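Local coordinates for protein flagellin (Burkholderia pseudomallei, PDB 4CFI) that probably polymerises into the filament of the bacterial flagellum, the propeller for swimming, and is studied as a source of immune epitopes, at residues 115-120 against 136-141. Residues are numbered along the deposited sequence; the frame is centred on the assembly and turned at random.
Sequences IKVAID and TQINVV
The flat groups where Ile115 and Val117 meet Thr136 and Ile138 are peptide carbonyls, used in different ways. Ile115 O accepts Ile138 N at 2.8 Å in the carbonyl plane, and the CA-H of Gln137 adds a contact 3.2 Å from the same oxygen. In return, Ile115 N gives its hydrogen to Ile138 O, closing the antiparallel hydrogen-bonded pair. The Thr136 carbonyl is approached over its face: Val117 N lies 3.0 Å from Thr136 O but 61° out of the carbonyl plane, off the lone pairs, although the N-H itself points almost straight at the oxygen.

The distortion goes with a kink at Thr136, whose psi of -15° is far from that of an extended strand. Regular pairing is interrupted there, and Val117 O and Thr136 O, both acceptors, stand only 3.2 Å apart; a backbone hydrogen bond between Ile119 and Thr135 keeps the strands together beyond. Thr136 N instead bonds to the side chain of Gln153.

On the face bearing Ile115 and Ile138, methyl and methylene groups do the touching. With chi1 at -60°, Val117 places its CG2 methyl between its backbone N and carbonyl carbon, 3.9 Å from the Ile138 CG1 methylene, the two side chains crossing nearly at right angles. Ile119 CD1 reaches Ile138 CD1 at 4.1 Å, while Ile115 CD1 meets Val140 CG2 at 4.0 Å. Phe150 of the third strand touches Ile138.

Lys116 sets out from the face shared with Gln137, its extended chain carrying NZ to a salt bridge with Asp199 of helix 197-213. In this flagellin D2 region, backbone N-H...O=C hydrogen bonds thus fix the register, two regular and one beside oxygens that probably repel; Val117, Ile119 and Ile138 pack between the strands, and Ile115 and Val140 join sheet to helix.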
ATOM      1  N   ILE A 115      -2.093  -8.168  17.487  1.00  6.88           N
ATOM      2  CA  ILE A 115      -1.723  -9.518  17.933  1.00  7.21           C
ATOM      3  C   ILE A 115      -2.043  -9.644  19.419  1.00  6.87           C
ATOM      4  O   ILE A 115      -1.620  -8.800  20.221  1.00  7.12           O
ATOM      5  CB  ILE A 115      -0.208  -9.806  17.738  1.00  7.28           C
ATOM      6  CG1 ILE A 115       0.238  -9.453  16.307  1.00  8.75           C
ATOM      7  CG2 ILE A 115       0.132 -11.233  18.131  1.00  7.84           C
ATOM      8  CD1 ILE A 115       1.740  -9.358  16.152  1.00  9.29           C
ATOM      9  N   LYS A 116      -2.788 -10.688  19.801  1.00  6.87           N
ATOM     10  CA  LYS A 116      -3.021 -10.972  21.223  1.00  7.57           C
ATOM     11  C   LYS A 116      -1.797 -11.672  21.805  1.00  7.07           C
ATOM     12  O   LYS A 116      -1.340 -12.668  21.265  1.00  9.22           O
ATOM     13  CB  LYS A 116      -4.289 -11.828  21.422  1.00  9.90           C
ATOM     14  CG  LYS A 116      -4.548 -12.201  22.878  1.00 11.12           C
ATOM     15  CD  LYS A 116      -5.709 -13.163  23.052  1.00 14.53           C
ATOM     16  CE  LYS A 116      -5.972 -13.444  24.520  1.00 16.56           C
ATOM     17  NZ  LYS A 116      -7.124 -14.364  24.717  0.50 16.82           N
ATOM     18  N   VAL A 117      -1.291 -11.145  22.913  1.00  6.47           N
ATOM     19  CA  VAL A 117      -0.052 -11.589  23.550  1.00  6.28           C
ATOM     20  C   VAL A 117      -0.241 -11.627  25.069  1.00  6.49           C
ATOM     21  O   VAL A 117      -1.294 -11.263  25.583  1.00  7.54           O
ATOM     22  CB  VAL A 117       1.144 -10.661  23.205  1.00  6.60           C
ATOM     23  CG1 VAL A 117       1.372 -10.643  21.704  1.00  7.16           C
ATOM     24  CG2 VAL A 117       0.960  -9.256  23.767  1.00  6.67           C
ATOM     25  N   ALA A 118       0.789 -12.080  25.777  1.00  6.34           N
ATOM     26  CA  ALA A 118       0.782 -12.128  27.243  1.00  6.46           C
ATOM     27  C   ALA A 118       2.206 -11.936  27.740  1.00  6.44           C
ATOM     28  O   ALA A 118       2.949 -12.909  27.912  1.00  6.82           O
ATOM     29  CB  ALA A 118       0.196 -13.444  27.758  1.00  7.29           C
ATOM     30  N   ILE A 119       2.606 -10.676  27.916  1.00  6.22           N
ATOM     31  CA  ILE A 119       3.975 -10.319  28.251  1.00  6.44           C
ATOM     32  C   ILE A 119       4.026  -9.251  29.329  1.00  6.51           C
ATOM     33  O   ILE A 119       3.050  -8.520  29.546  1.00  7.44           O
ATOM     34  CB  ILE A 119       4.788  -9.856  27.007  1.00  6.33           C
ATOM     35  CG1 ILE A 119       4.211  -8.571  26.415  1.00  6.83           C
ATOM     36  CG2 ILE A 119       4.889 -10.982  25.974  1.00  6.59           C
ATOM     37  CD1 ILE A 119       4.905  -8.070  25.158  1.00  7.42           C
ATOM     38  N   ASP A 120       5.169  -9.163  30.005  1.00  6.59           N
ATOM     39  CA  ASP A 120       5.420  -8.073  30.925  1.00  7.11           C
ATOM     40  C   ASP A 120       6.021  -6.864  30.208  1.00  7.12           C
ATOM     41  O   ASP A 120       6.157  -6.840  28.983  1.00  7.89           O
ATOM     42  CB  ASP A 120       6.255  -8.565  32.137  1.00  7.30           C
ATOM     43  CG  ASP A 120       7.705  -8.881  31.820  1.00  8.22           C
ATOM     44  OD1 ASP A 120       8.188  -8.509  30.743  1.00  8.39           O
ATOM     45  OD2 ASP A 120       8.341  -9.546  32.682  1.00 10.49           O
ATOM     46  N   THR A 136      -1.305  -7.160  26.748  1.00  7.00           N
ATOM     47  CA  THR A 136      -2.223  -8.184  26.264  1.00  7.19           C
ATOM     48  C   THR A 136      -2.510  -8.092  24.756  1.00  6.44           C
ATOM     49  O   THR A 136      -3.041  -9.047  24.172  1.00  6.91           O
ATOM     50  CB  THR A 136      -3.552  -8.164  27.025  1.00  8.98           C
ATOM     51  OG1 THR A 136      -4.132  -6.865  26.872  1.00  9.85           O
ATOM     52  CG2 THR A 136      -3.326  -8.468  28.529  1.00 10.77           C
ATOM     53  N   GLN A 137      -2.170  -6.970  24.115  1.00  6.49           N
ATOM     54  CA  GLN A 137      -2.246  -6.840  22.653  1.00  6.42           C
ATOM     55  C   GLN A 137      -1.093  -5.987  22.187  1.00  5.94           C
ATOM     56  O   GLN A 137      -0.652  -5.099  22.917  1.00  6.52           O
ATOM     57  CB  GLN A 137      -3.560  -6.165  22.189  1.00  8.53           C
ATOM     58  CG  GLN A 137      -4.818  -6.807  22.744  1.00  9.48           C
ATOM     59  CD  GLN A 137      -6.094  -6.134  22.323  1.00 13.62           C
ATOM     60  OE1 GLN A 137      -6.086  -5.137  21.631  0.50 14.86           O
ATOM     61  NE2 GLN A 137      -7.211  -6.680  22.775  0.50 12.71           N
ATOM     62  N   ILE A 138      -0.640  -6.234  20.954  1.00  5.66           N
ATOM     63  CA  ILE A 138       0.313  -5.355  20.292  1.00  5.77           C
ATOM     64  C   ILE A 138      -0.256  -4.966  18.938  1.00  5.77           C
ATOM     65  O   ILE A 138      -0.562  -5.822  18.107  1.00  6.47           O
ATOM     66  CB  ILE A 138       1.699  -6.010  20.114  1.00  5.91           C
ATOM     67  CG1 ILE A 138       2.270  -6.394  21.484  1.00  6.63           C
ATOM     68  CG2 ILE A 138       2.632  -5.074  19.340  1.00  6.57           C
ATOM     69  CD1 ILE A 138       3.515  -7.274  21.378  1.00  6.91           C
ATOM     70  N   ASN A 139      -0.380  -3.665  18.712  1.00  5.73           N
ATOM     71  CA  ASN A 139      -0.749  -3.107  17.420  1.00  5.99           C
ATOM     72  C   ASN A 139       0.514  -2.832  16.637  1.00  5.87           C
ATOM     73  O   ASN A 139       1.422  -2.186  17.143  1.00  6.80           O
ATOM     74  CB  ASN A 139      -1.515  -1.814  17.614  1.00  7.00           C
ATOM     75  CG  ASN A 139      -2.691  -1.998  18.554  1.00  7.51           C
ATOM     76  OD1 ASN A 139      -3.629  -2.755  18.272  1.00 10.07           O
ATOM     77  ND2 ASN A 139      -2.646  -1.315  19.681  1.00  6.79           N
ATOM     78  N   VAL A 140       0.567  -3.338  15.407  1.00  5.91           N
ATOM     79  CA  VAL A 140       1.725  -3.181  14.525  1.00  5.90           C
ATOM     80  C   VAL A 140       1.382  -2.123  13.474  1.00  6.19           C
ATOM     81  O   VAL A 140       0.422  -2.277  12.715  1.00  7.23           O
ATOM     82  CB  VAL A 140       2.082  -4.520  13.860  1.00  6.36           C
ATOM     83  CG1 VAL A 140       3.319  -4.376  12.967  1.00  7.09           C
ATOM     84  CG2 VAL A 140       2.306  -5.595  14.913  1.00  7.21           C
ATOM     85  N   VAL A 141       2.175  -1.057  13.465  1.00  6.26           N
ATOM     86  CA  VAL A 141       1.884   0.140  12.692  1.00  6.18           C
ATOM     87  C   VAL A 141       3.014   0.373  11.671  1.00  6.17           C
ATOM     88  O   VAL A 141       4.192   0.277  12.001  1.00  6.78           O
ATOM     89  CB  VAL A 141       1.739   1.360  13.647  1.00  6.86           C
ATOM     90  CG1 VAL A 141       1.410   2.616  12.874  1.00  7.53           C
ATOM     91  CG2 VAL A 141       0.663   1.105  14.704  1.00  7.63           C
TER